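Local coordinates for protein Non-reducing end beta-L-arabinofuranosidase (Bacteroides thetaiotaomicron, PDB 5MQO) that probably hydrolyses glycosidic bonds in complex plant pectin, as a gut bacterial glycoside hydrolase of family GH127 linked to aceric acidase activity, at residues A216-K219 and A220-L224. Sequence-based numbering, arbitrary orientation.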
loop_
_atom_site.group_PDB
_atom_site.type_symbol
_atom_site.label_atom_id
_atom_site.label_comp_id
_atom_site.label_asym_id
_atom_site.label_seq_id
_atom_site.Cartn_x
_atom_site.Cartn_y
_atom_site.Cartn_z
ATOM N N ALA A 216 0.493 -20.372 19.827
ATOM C CA ALA A 216 -0.820 -19.722 20.046
ATOM C C ALA A 216 -1.584 -19.504 18.746
ATOM O O ALA A 216 -2.781 -19.721 18.688
ATOM C CB ALA A 216 -0.686 -18.397 20.796
ATOM N N ALA A 217 -0.881 -19.102 17.707
ATOM C CA ALA A 217 -1.484 -18.932 16.391
ATOM C C ALA A 217 -1.935 -20.262 15.691
ATOM O O ALA A 217 -3.084 -20.326 15.185
ATOM C CB ALA A 217 -0.525 -18.137 15.508
ATOM N N VAL A 218 -1.061 -21.289 15.661
ATOM C CA VAL A 218 -1.414 -22.612 15.083
ATOM C C VAL A 218 -2.720 -23.176 15.716
ATOM O O VAL A 218 -3.564 -23.767 15.027
ATOM C CB VAL A 218 -0.271 -23.686 15.260
ATOM C CG1 VAL A 218 -0.693 -25.093 14.793
ATOM C CG2 VAL A 218 0.997 -23.277 14.537
ATOM N N LYS A 219 -2.866 -23.001 17.028
ATOM C CA LYS A 219 -4.087 -23.392 17.724
ATOM C C LYS A 219 -5.308 -22.575 17.306
ATOM O O LYS A 219 -6.383 -23.138 17.103
ATOM C CB LYS A 219 -3.896 -23.291 19.234
ATOM C CG LYS A 219 -2.946 -24.330 19.807
ATOM C CD LYS A 219 -2.931 -24.192 21.311
ATOM C CE LYS A 219 -2.035 -25.223 21.952
ATOM N NZ LYS A 219 -2.418 -25.358 23.383
ATOM N N ALA A 220 -5.137 -21.260 17.175
ATOM C CA ALA A 220 -6.221 -20.367 16.721
ATOM C C ALA A 220 -6.721 -20.777 15.341
ATOM O O ALA A 220 -7.937 -20.797 15.064
ATOM C CB ALA A 220 -5.740 -18.934 16.685
ATOM N N THR A 221 -5.759 -21.107 14.485
ATOM C CA THR A 221 -6.032 -21.553 13.133
ATOM C C THR A 221 -6.853 -22.839 13.138
ATOM O O THR A 221 -7.837 -22.949 12.384
ATOM C CB THR A 221 -4.698 -21.750 12.375
ATOM O OG1 THR A 221 -3.935 -20.535 12.419
ATOM C CG2 THR A 221 -4.920 -22.187 10.929
ATOM N N ASP A 222 -6.454 -23.805 13.974
ATOM C CA ASP A 222 -7.197 -25.093 14.100
ATOM C C ASP A 222 -8.634 -24.854 14.570
ATOM O O ASP A 222 -9.586 -25.501 14.105
ATOM C CB ASP A 222 -6.471 -26.072 15.027
ATOM C CG ASP A 222 -5.165 -26.616 14.414
ATOM O OD1 ASP A 222 -5.092 -26.829 13.188
ATOM O OD2 ASP A 222 -4.192 -26.859 15.159
ATOM N N PHE A 223 -8.782 -23.886 15.466
ATOM C CA PHE A 223 -10.089 -23.491 15.923
ATOM C C PHE A 223 -10.976 -22.942 14.783
ATOM O O PHE A 223 -12.135 -23.319 14.679
ATOM C CB PHE A 223 -10.002 -22.496 17.081
ATOM C CG PHE A 223 -11.341 -22.091 17.572
ATOM C CD1 PHE A 223 -12.093 -22.978 18.330
ATOM C CD2 PHE A 223 -11.903 -20.880 17.185
ATOM C CE1 PHE A 223 -13.377 -22.649 18.722
ATOM C CE2 PHE A 223 -13.176 -20.547 17.586
ATOM C CZ PHE A 223 -13.920 -21.434 18.356
ATOM N N LEU A 224 -10.436 -22.058 13.943
ATOM C CA LEU A 224 -11.160 -21.610 12.759
ATOM C C LEU A 224 -11.526 -22.769 11.836
ATOM O O LEU A 224 -12.635 -22.789 11.316
ATOM C CB LEU A 224 -10.352 -20.628 11.935
ATOM C CG LEU A 224 -9.934 -19.300 12.529
ATOM C CD1 LEU A 224 -9.293 -18.462 11.428
ATOM C CD2 LEU A 224 -11.135 -18.583 13.127
#
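Thr221 turns its hydroxyl back along helix 212-230 onto the carbonyl of Ala217, one turn earlier, with OG1 2.9 Å from Ala217 O. Its chi1 of -56° sets OG1 opposite its own carbonyl carbon and brings it over the preceding turn. The hydroxyl approaches from above the carbonyl plane, whereas Thr221 N donates to Ala217 O nearly along its C=O axis, also at 2.9 Å. Threonine suits this buried place because its hydroxyl can donate within the helix, while the side chain still packs on Met198, Met251 and Tyr260.

Val218 and Asp222, again one turn apart and both partly exposed, run side by side in the same direction, Val218 CG1 lying 3.9 Å from Asp222 OD2. Val218 offers branched hydrocarbon to Thr255 and Tyr260; Asp222 offers OD1, hydrogen-bonded to Tyr260 OH. Exposed Lys219 extends its chain where a charged end is suited. Small Ala217 and Ala220 fit the buried faces against Met251 of helix 243-255 and Leu197 of helix 192-208, as expected in the (alpha/alpha) barrel of the six-hairpin clan.

A valine here lacks the hydroxyl, and Ala217 O would probably be held less firmly, without its second donor. Donating to a carbonyl of its own helix gives the buried hydroxyl a hydrogen bond, while Ala217 O is gripped by two donors.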